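Local coordinates for phosphoglycerate dehydrogenase (Lactobacillus plantarum, PDB 3EVT), which probably catalyses the NAD-dependent oxidation of 3-phosphoglycerate to 3-phosphohydroxypyruvate, the first step of the phosphorylated route to serine, at residues 109-114 with 132-137; 140-145 with 194-199; 236-241 with 266-271. All blocks are in the same frame, centred on the assembly; numbering follows the deposited sequence.

Contact 1 (109-114 with 132-137)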
loop_
_atom_site.group_PDB
_atom_site.type_symbol
_atom_site.label_atom_id
_atom_site.label_comp_id
_atom_site.label_asym_id
_atom_site.label_seq_id
_atom_site.Cartn_x
_atom_site.Cartn_y
_atom_site.Cartn_z
ATOM N N VAL A 109 8.515 -8.671 -5.800
ATOM C CA VAL A 109 9.253 -8.631 -7.060
ATOM C C VAL A 109 9.980 -7.322 -7.303
ATOM O O VAL A 109 11.187 -7.356 -7.338
ATOM C CB VAL A 109 8.386 -9.010 -8.264
ATOM C CG1 VAL A 109 9.051 -8.531 -9.613
ATOM C CG2 VAL A 109 8.156 -10.530 -8.254
ATOM N N VAL A 110 9.285 -6.178 -7.406
ATOM C CA VAL A 110 9.979 -4.932 -7.797
ATOM C C VAL A 110 10.908 -4.378 -6.725
ATOM O O VAL A 110 11.876 -3.687 -7.053
ATOM C CB VAL A 110 9.058 -3.786 -8.311
ATOM C CG1 VAL A 110 8.246 -4.258 -9.462
ATOM C CG2 VAL A 110 8.181 -3.228 -7.169
ATOM N N ARG A 111 10.621 -4.643 -5.446
ATOM C CA ARG A 111 11.557 -4.188 -4.381
ATOM C C ARG A 111 12.669 -5.186 -4.116
ATOM O O ARG A 111 13.552 -4.945 -3.271
ATOM C CB ARG A 111 10.829 -3.765 -3.091
ATOM C CG ARG A 111 9.692 -2.738 -3.346
ATOM C CD ARG A 111 10.223 -1.489 -4.097
ATOM N NE ARG A 111 11.299 -0.842 -3.391
ATOM C CZ ARG A 111 12.275 -0.165 -4.001
ATOM N NH1 ARG A 111 12.305 -0.075 -5.334
ATOM N NH2 ARG A 111 13.221 0.422 -3.280
ATOM N N GLY A 112 12.672 -6.278 -4.890
ATOM C CA GLY A 112 13.836 -7.172 -4.902
ATOM C C GLY A 112 13.881 -8.280 -3.865
ATOM O O GLY A 112 14.926 -8.962 -3.716
ATOM N N TYR A 113 12.771 -8.514 -3.156
ATOM C CA TYR A 113 12.733 -9.559 -2.140
ATOM C C TYR A 113 12.850 -10.913 -2.760
ATOM O O TYR A 113 13.604 -11.733 -2.273
ATOM C CB TYR A 113 11.517 -9.390 -1.180
ATOM C CG TYR A 113 11.906 -8.416 -0.066
ATOM C CD1 TYR A 113 11.734 -7.045 -0.222
ATOM C CD2 TYR A 113 12.561 -8.875 1.076
ATOM C CE1 TYR A 113 12.156 -6.200 0.707
ATOM C CE2 TYR A 113 12.976 -8.040 2.016
ATOM C CZ TYR A 113 12.800 -6.696 1.830
ATOM O OH TYR A 113 13.247 -5.836 2.805
ATOM N N HIS A 114 12.178 -11.154 -3.881
ATOM C CA HIS A 114 12.286 -12.448 -4.508
ATOM C C HIS A 114 13.721 -12.667 -5.018
ATOM O O HIS A 114 14.341 -13.716 -4.741
ATOM C CB HIS A 114 11.294 -12.583 -5.665
ATOM C CG HIS A 114 11.407 -13.881 -6.386
ATOM N ND1 HIS A 114 11.120 -15.088 -5.781
ATOM C CD2 HIS A 114 11.816 -14.173 -7.647
ATOM C CE1 HIS A 114 11.325 -16.066 -6.648
ATOM N NE2 HIS A 114 11.740 -15.537 -7.791
ATOM N N THR A 132 15.845 -2.810 -9.041
ATOM C CA THR A 132 14.578 -2.557 -8.378
ATOM C C THR A 132 13.799 -1.427 -9.054
ATOM O O THR A 132 14.367 -0.577 -9.776
ATOM C CB THR A 132 14.799 -2.115 -6.912
ATOM O OG1 THR A 132 15.826 -1.120 -6.847
ATOM C CG2 THR A 132 15.175 -3.282 -6.016
ATOM N N SER A 133 12.502 -1.376 -8.778
ATOM C CA SER A 133 11.670 -0.287 -9.265
ATOM C C SER A 133 10.566 -0.104 -8.223
ATOM O O SER A 133 10.512 -0.859 -7.246
ATOM C CB SER A 133 11.141 -0.640 -10.673
ATOM O OG SER A 133 10.462 -1.913 -10.682
ATOM N N THR A 134 9.716 0.904 -8.387
ATOM C CA THR A 134 8.657 1.152 -7.419
ATOM C C THR A 134 7.296 0.928 -8.082
ATOM O O THR A 134 7.187 1.064 -9.318
ATOM C CB THR A 134 8.700 2.622 -6.871
ATOM O OG1 THR A 134 8.632 3.521 -7.954
ATOM C CG2 THR A 134 10.007 2.922 -6.068
ATOM N N LEU A 135 6.274 0.617 -7.290
ATOM C CA LEU A 135 4.907 0.664 -7.799
ATOM C C LEU A 135 4.478 2.086 -8.206
ATOM O O LEU A 135 3.787 2.290 -9.217
ATOM C CB LEU A 135 3.919 0.088 -6.777
ATOM C CG LEU A 135 4.179 -1.394 -6.401
ATOM C CD1 LEU A 135 3.087 -1.914 -5.523
ATOM C CD2 LEU A 135 4.298 -2.224 -7.607
ATOM N N THR A 136 4.891 3.071 -7.414
ATOM C CA THR A 136 4.493 4.438 -7.709
ATOM C C THR A 136 4.895 4.758 -9.153
ATOM O O THR A 136 6.004 4.454 -9.594
ATOM C CB THR A 136 5.045 5.455 -6.718
ATOM O OG1 THR A 136 4.467 6.750 -6.983
ATOM C CG2 THR A 136 6.572 5.521 -6.779
ATOM N N GLY A 137 3.950 5.269 -9.920
ATOM C CA GLY A 137 4.293 5.648 -11.278
ATOM C C GLY A 137 4.055 4.568 -12.326
ATOM O O GLY A 137 4.173 4.866 -13.489
#

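Contact 2 (140-145 with 194-199)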
loop_
_atom_site.group_PDB
_atom_site.type_symbol
_atom_site.label_atom_id
_atom_site.label_comp_id
_atom_site.label_asym_id
_atom_site.label_seq_id
_atom_site.Cartn_x
_atom_site.Cartn_y
_atom_site.Cartn_z
ATOM N N LEU A 140 -1.118 -0.522 -13.718
ATOM C CA LEU A 140 -1.761 -1.757 -13.339
ATOM C C LEU A 140 -3.028 -1.924 -14.213
ATOM O O LEU A 140 -3.926 -1.102 -14.181
ATOM C CB LEU A 140 -2.139 -1.665 -11.864
ATOM C CG LEU A 140 -2.969 -2.803 -11.276
ATOM C CD1 LEU A 140 -2.209 -4.102 -11.483
ATOM C CD2 LEU A 140 -3.307 -2.600 -9.781
ATOM N N LEU A 141 -3.086 -3.020 -14.953
ATOM C CA LEU A 141 -4.274 -3.415 -15.683
ATOM C C LEU A 141 -5.005 -4.573 -14.965
ATOM O O LEU A 141 -4.466 -5.685 -14.811
ATOM C CB LEU A 141 -3.851 -3.817 -17.119
ATOM C CG LEU A 141 -5.015 -4.350 -18.001
ATOM C CD1 LEU A 141 -6.149 -3.301 -18.172
ATOM C CD2 LEU A 141 -4.446 -4.775 -19.351
ATOM N N ILE A 142 -6.234 -4.334 -14.519
ATOM C CA ILE A 142 -7.032 -5.397 -13.838
ATOM C C ILE A 142 -8.274 -5.789 -14.660
ATOM O O ILE A 142 -9.064 -4.943 -15.034
ATOM C CB ILE A 142 -7.547 -4.941 -12.428
ATOM C CG1 ILE A 142 -6.423 -4.266 -11.603
ATOM C CG2 ILE A 142 -8.259 -6.113 -11.648
ATOM C CD1 ILE A 142 -6.970 -3.445 -10.341
ATOM N N TYR A 143 -8.408 -7.085 -14.920
ATOM C CA TYR A 143 -9.570 -7.690 -15.539
ATOM C C TYR A 143 -10.544 -8.104 -14.454
ATOM O O TYR A 143 -10.250 -9.016 -13.647
ATOM C CB TYR A 143 -9.149 -8.948 -16.348
ATOM C CG TYR A 143 -8.417 -8.673 -17.664
ATOM C CD1 TYR A 143 -9.058 -8.896 -18.898
ATOM C CD2 TYR A 143 -7.082 -8.232 -17.677
ATOM C CE1 TYR A 143 -8.401 -8.683 -20.094
ATOM C CE2 TYR A 143 -6.413 -8.001 -18.868
ATOM C CZ TYR A 143 -7.096 -8.232 -20.085
ATOM O OH TYR A 143 -6.470 -7.992 -21.295
ATOM N N GLY A 144 -11.700 -7.442 -14.432
ATOM C CA GLY A 144 -12.653 -7.648 -13.359
ATOM C C GLY A 144 -12.749 -6.397 -12.520
ATOM O O GLY A 144 -11.826 -6.085 -11.739
ATOM N N THR A 145 -13.848 -5.672 -12.650
ATOM C CA THR A 145 -14.014 -4.427 -11.904
ATOM C C THR A 145 -15.132 -4.580 -10.840
ATOM O O THR A 145 -15.761 -3.591 -10.415
ATOM C CB THR A 145 -14.238 -3.204 -12.851
ATOM O OG1 THR A 145 -15.464 -3.362 -13.582
ATOM C CG2 THR A 145 -13.086 -3.067 -13.850
ATOM N N PHE A 194 1.793 -4.287 -14.996
ATOM C CA PHE A 194 1.267 -5.468 -14.258
ATOM C C PHE A 194 -0.139 -5.747 -14.762
ATOM O O PHE A 194 -0.966 -4.817 -14.960
ATOM C CB PHE A 194 1.191 -5.185 -12.729
ATOM C CG PHE A 194 2.502 -4.731 -12.127
ATOM C CD1 PHE A 194 3.369 -5.650 -11.511
ATOM C CD2 PHE A 194 2.875 -3.409 -12.191
ATOM C CE1 PHE A 194 4.549 -5.254 -10.981
ATOM C CE2 PHE A 194 4.075 -3.001 -11.650
ATOM C CZ PHE A 194 4.925 -3.921 -11.064
ATOM N N ILE A 195 -0.386 -7.018 -15.006
ATOM C CA ILE A 195 -1.693 -7.483 -15.432
ATOM C C ILE A 195 -2.239 -8.458 -14.391
ATOM O O ILE A 195 -1.621 -9.445 -14.069
ATOM C CB ILE A 195 -1.623 -8.198 -16.783
ATOM C CG1 ILE A 195 -1.096 -7.224 -17.864
ATOM C CG2 ILE A 195 -2.980 -8.840 -17.095
ATOM C CD1 ILE A 195 -0.703 -7.865 -19.224
ATOM N N VAL A 196 -3.406 -8.139 -13.866
ATOM C CA VAL A 196 -4.022 -8.931 -12.853
ATOM C C VAL A 196 -5.321 -9.529 -13.393
ATOM O O VAL A 196 -6.204 -8.819 -13.850
ATOM C CB VAL A 196 -4.237 -8.093 -11.532
ATOM C CG1 VAL A 196 -5.037 -8.909 -10.468
ATOM C CG2 VAL A 196 -2.804 -7.628 -10.953
ATOM N N ASN A 197 -5.417 -10.854 -13.348
ATOM C CA ASN A 197 -6.693 -11.496 -13.604
ATOM C C ASN A 197 -7.477 -11.699 -12.322
ATOM O O ASN A 197 -7.019 -12.399 -11.465
ATOM C CB ASN A 197 -6.537 -12.870 -14.240
ATOM C CG ASN A 197 -7.895 -13.510 -14.473
ATOM O OD1 ASN A 197 -8.792 -12.821 -14.933
ATOM N ND2 ASN A 197 -8.089 -14.761 -14.059
ATOM N N ALA A 198 -8.665 -11.099 -12.219
ATOM C CA ALA A 198 -9.567 -11.361 -11.116
ATOM C C ALA A 198 -10.960 -11.742 -11.659
ATOM O O ALA A 198 -11.974 -11.503 -11.019
ATOM C CB ALA A 198 -9.669 -10.094 -10.201
ATOM N N LEU A 199 -11.041 -12.300 -12.860
ATOM C CA LEU A 199 -12.351 -12.652 -13.441
ATOM C C LEU A 199 -12.925 -13.968 -12.938
ATOM O O LEU A 199 -12.178 -14.873 -12.495
ATOM C CB LEU A 199 -12.231 -12.789 -14.942
ATOM C CG LEU A 199 -11.867 -11.528 -15.674
ATOM C CD1 LEU A 199 -11.332 -11.903 -17.078
ATOM C CD2 LEU A 199 -13.055 -10.607 -15.744
#

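Contact 3 (236-241 with 266-271)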
loop_
_atom_site.group_PDB
_atom_site.type_symbol
_atom_site.label_atom_id
_atom_site.label_comp_id
_atom_site.label_asym_id
_atom_site.label_seq_id
_atom_site.Cartn_x
_atom_site.Cartn_y
_atom_site.Cartn_z
ATOM N N ALA A 236 1.465 -21.446 -22.972
ATOM C CA ALA A 236 1.698 -20.102 -23.498
ATOM C C ALA A 236 2.464 -19.243 -22.481
ATOM O O ALA A 236 3.430 -18.537 -22.842
ATOM C CB ALA A 236 0.389 -19.460 -23.862
ATOM N N LEU A 237 2.045 -19.327 -21.208
ATOM C CA LEU A 237 2.668 -18.570 -20.126
ATOM C C LEU A 237 4.180 -18.875 -20.057
ATOM O O LEU A 237 5.030 -17.955 -20.083
ATOM C CB LEU A 237 1.951 -18.828 -18.781
ATOM C CG LEU A 237 2.649 -18.215 -17.523
ATOM C CD1 LEU A 237 2.727 -16.674 -17.540
ATOM C CD2 LEU A 237 2.060 -18.668 -16.198
ATOM N N MET A 238 4.521 -20.165 -19.999
ATOM C CA MET A 238 5.919 -20.542 -19.920
ATOM C C MET A 238 6.712 -20.089 -21.142
ATOM O O MET A 238 7.852 -19.625 -20.993
ATOM C CB MET A 238 6.084 -22.036 -19.622
ATOM C CG MET A 238 5.676 -22.391 -18.156
ATOM S SD MET A 238 6.083 -24.089 -17.716
ATOM C CE MET A 238 4.754 -24.837 -18.645
ATOM N N THR A 239 6.098 -20.159 -22.332
ATOM C CA THR A 239 6.773 -19.659 -23.521
ATOM C C THR A 239 6.861 -18.110 -23.604
ATOM O O THR A 239 7.903 -17.566 -24.007
ATOM C CB THR A 239 6.346 -20.435 -24.846
ATOM O OG1 THR A 239 5.043 -20.064 -25.237
ATOM C CG2 THR A 239 6.316 -21.960 -24.607
ATOM N N ALA A 240 5.833 -17.403 -23.127
ATOM C CA ALA A 240 5.899 -15.919 -23.004
ATOM C C ALA A 240 7.020 -15.449 -22.071
ATOM O O ALA A 240 7.652 -14.423 -22.328
ATOM C CB ALA A 240 4.600 -15.354 -22.524
ATOM N N LEU A 241 7.231 -16.181 -20.981
ATOM C CA LEU A 241 8.351 -15.936 -20.080
ATOM C C LEU A 241 9.653 -16.333 -20.717
ATOM O O LEU A 241 10.658 -15.658 -20.573
ATOM C CB LEU A 241 8.155 -16.709 -18.778
ATOM C CG LEU A 241 6.969 -16.223 -17.919
ATOM C CD1 LEU A 241 6.487 -17.301 -16.924
ATOM C CD2 LEU A 241 7.304 -14.864 -17.213
ATOM N N TRP A 266 6.568 -25.295 -11.117
ATOM C CA TRP A 266 7.254 -25.190 -9.811
ATOM C C TRP A 266 8.757 -24.927 -9.895
ATOM O O TRP A 266 9.318 -24.285 -9.009
ATOM C CB TRP A 266 7.116 -26.460 -8.986
ATOM C CG TRP A 266 5.726 -26.839 -8.453
ATOM C CD1 TRP A 266 4.905 -27.823 -8.942
ATOM C CD2 TRP A 266 5.062 -26.309 -7.280
ATOM N NE1 TRP A 266 3.778 -27.923 -8.149
ATOM C CE2 TRP A 266 3.853 -27.012 -7.129
ATOM C CE3 TRP A 266 5.387 -25.321 -6.343
ATOM C CZ2 TRP A 266 2.953 -26.753 -6.085
ATOM C CZ3 TRP A 266 4.497 -25.056 -5.303
ATOM C CH2 TRP A 266 3.274 -25.758 -5.200
ATOM N N GLN A 267 9.412 -25.503 -10.907
ATOM C CA GLN A 267 10.866 -25.398 -11.026
ATOM C C GLN A 267 11.336 -24.067 -11.566
ATOM O O GLN A 267 12.529 -23.838 -11.569
ATOM C CB GLN A 267 11.457 -26.488 -11.955
ATOM C CG GLN A 267 10.506 -27.600 -12.330
ATOM C CD GLN A 267 10.452 -28.706 -11.266
ATOM O OE1 GLN A 267 11.371 -28.812 -10.425
ATOM N NE2 GLN A 267 9.364 -29.522 -11.282
ATOM N N ARG A 268 10.433 -23.192 -12.035
ATOM C CA ARG A 268 10.857 -21.867 -12.522
ATOM C C ARG A 268 11.196 -20.902 -11.351
ATOM O O ARG A 268 10.560 -20.958 -10.278
ATOM C CB ARG A 268 9.783 -21.259 -13.403
ATOM C CG ARG A 268 8.970 -22.283 -14.263
ATOM C CD ARG A 268 9.143 -22.114 -15.775
ATOM N NE ARG A 268 9.498 -20.766 -16.248
ATOM C CZ ARG A 268 9.817 -20.480 -17.523
ATOM N NH1 ARG A 268 10.148 -19.242 -17.888
ATOM N NH2 ARG A 268 9.790 -21.434 -18.452
ATOM N N ASP A 269 12.209 -20.051 -11.554
ATOM C CA ASP A 269 12.498 -18.942 -10.641
ATOM C C ASP A 269 11.678 -17.679 -10.948
ATOM O O ASP A 269 11.779 -16.694 -10.239
ATOM C CB ASP A 269 13.991 -18.606 -10.670
ATOM C CG ASP A 269 14.825 -19.637 -9.915
ATOM O OD1 ASP A 269 14.241 -20.483 -9.189
ATOM O OD2 ASP A 269 16.070 -19.589 -10.014
ATOM N N ASP A 270 10.870 -17.722 -11.994
ATOM C CA ASP A 270 10.164 -16.537 -12.452
ATOM C C ASP A 270 8.647 -16.710 -12.342
ATOM O O ASP A 270 7.885 -15.924 -12.920
ATOM C CB ASP A 270 10.557 -16.172 -13.901
ATOM C CG ASP A 270 10.210 -17.266 -14.903
ATOM O OD1 ASP A 270 9.696 -18.316 -14.486
ATOM O OD2 ASP A 270 10.487 -17.088 -16.109
ATOM N N VAL A 271 8.225 -17.745 -11.608
ATOM C CA VAL A 271 6.800 -17.929 -11.342
ATOM C C VAL A 271 6.652 -18.189 -9.854
ATOM O O VAL A 271 7.368 -19.047 -9.308
ATOM C CB VAL A 271 6.177 -19.080 -12.180
ATOM C CG1 VAL A 271 4.683 -19.228 -11.899
ATOM C CG2 VAL A 271 6.392 -18.843 -13.640
#

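Contact 1 (109-114 with 132-137)
The C-terminal end of helix 93-110, closed by a Schellman motif at Gly112, is where Val110 and Arg111 take hold of the loop 132-137 that leads into the nucleotide-binding domain's strand 139-143. Two hydrogen bonds join them, both through Ser133. Its backbone N donates to Val110 O at 3.0 Å, using a carbonyl of the helix's last turn. Its own carbonyl is taken by Arg111: NH1 reaches Ser133 O at 2.7 Å, with the oxygen in the guanidinium plane but the nitrogen well above the carbonyl plane, 68° out of it. The arginine chain is bent at chi2 and chi3 (-55° and -57°), which folds its tip back over the segment although CB points away from it; Thr134 CG2 then covers one guanidinium face, 3.8 Å from NH1. Val110 packs against the same residue, its CB 3.3 Å from Ser133 OG, and Val110 CG2 meets Leu135 CD2 at 4.0 Å, the two side chains crossing at about a right angle. At Gly112 a CB would press on Thr132 CG2. Arg111 NE bonds to Ser101 of the second subunit, whose Glu100 accepts from the backbone N of Leu135 and Thr136. Within the chain, Val110 and Leu135 both pack on Phe194 of strand 194-197, and Leu135 also touches Met106 and Leu107 of helix 93-110.

Contact 2 (140-145 with 194-199)
Leu141 and Tyr143 carry the backbone ladder between two adjacent parallel strands, 140-143 and 194-197, whose axes run 4.8 Å apart. Leu141 N donates to Phe194 O and its O accepts from Val196 N, each at 2.8 Å; Tyr143 repeats the pattern with Val196 O and Ala198 N, the last bond, at 151°, being the least straight of the four. On the face bearing Leu140, Ile142, Phe194 and Val196, Leu140 CD1 touches both Val196 CG2, at 3.6 Å, and Phe194 CB, at 3.8 Å. With CG anti to the backbone N (chi1 174°) and chi2 near 58°, CD1 leans toward the neighbouring strand. On the other face, the Tyr143 and Ile195 side chains run side by side, pointing the same way, Tyr143 CE2 4.0 Å from Ile195 CG2, while Tyr143 CB meets Leu199 CD1 at 3.7 Å. At the strand end, Asn197 opens an Asx turn: Leu199 N donates to Asn197 OD1 at 3.1 Å from above the amide's carbonyl plane, and Asn197 ND2 bonds to Asn225 OD1 on the next strand. Further out, Leu152 of helix 147-158 covers Leu140, Ile142 and Val196, Leu189 of helix 186-191 covers Leu141, Tyr143 and Ile195, and Phe209 meets the Tyr143 ring edge-to-face. A CB on Gly144 would crowd Ala198 O; this glycine opens a GxGxxG pattern consistent with a Rossmann dinucleotide site. The ladder thus pairs backbone polar groups among mainly apolar side chains, and Leu199 N and Asn225 satisfy the buried Asn197 amide, probably holding it in place.

Contact 3 (236-241 with 266-271)
Arg268 reaches from the loop before strand 271-273 to helix 234-242, where it meets Met238 and Leu241. Its CB points toward the helix; the bend at chi2 brings CD to 4.1 Å from Met238 SD, and the bend at chi3 turns NE toward Asp270. The Met238 and Arg268 side chains pass each other at a slant. NE donates to Asp270 OD1 at 3.0 Å, within its own loop. Of the terminal nitrogens, NH1 donates to Asp270 OD2 at 2.8 Å and also lies against Leu241 CB, 3.3 Å away, while NH2 comes within 3.9 Å of Met238 CB. Arginine and carboxylate are therefore paired side-on, one nitrogen to each oxygen, each oxygen using its syn lone pair and both lying within 4° of the guanidinium plane. Met238 CA sits over one face of that plane. Asp270 meets the helix too: OD2 is 3.6 Å from Leu241 CB. Leu241 CD1 packs on Val271 CG2 at 3.6 Å, the two side chains crossing at about a right angle. NH2 has a second acidic partner, Asp242 at the end of the same helix. An alanine in place of Arg268 would probably leave Asp270 and Asp242 without their shared counter-charge and open a gap beside Met238 and Leu241. The loop itself also faces the second subunit, where Arg121 pairs with Asp269. Between the two segments the touching is van der Waals, charged groups lying against aliphatic ones; Asp270 in plane probably fixes the guanidinium's rotation, and with Asp242 offsets its charge beside the helix.

Overall arrangement
The three contacts follow one another along the chain, each closing before the next opens, and their centres are about 19 Å apart in every pairing. All belong to the nucleotide-binding domain. Contact 2 lies in the middle of its seven-stranded parallel sheet, whereas contact 3 ties helix 234-242 to the loop before 271-273, the strand outermost within this chain. Contact 1 precedes the sheet's first strand in the chain and touches contact 2 through Phe194 CZ. It also meets contact 3, where His114 NE2 probably hydrogen-bonds to Asp269 O. Contacts 2 and 3 stay about 9 Å apart at their nearest atoms. Contacts 1 and 3 both touch the second subunit, so the domain's core is linked through contact 1 to the dimer interface.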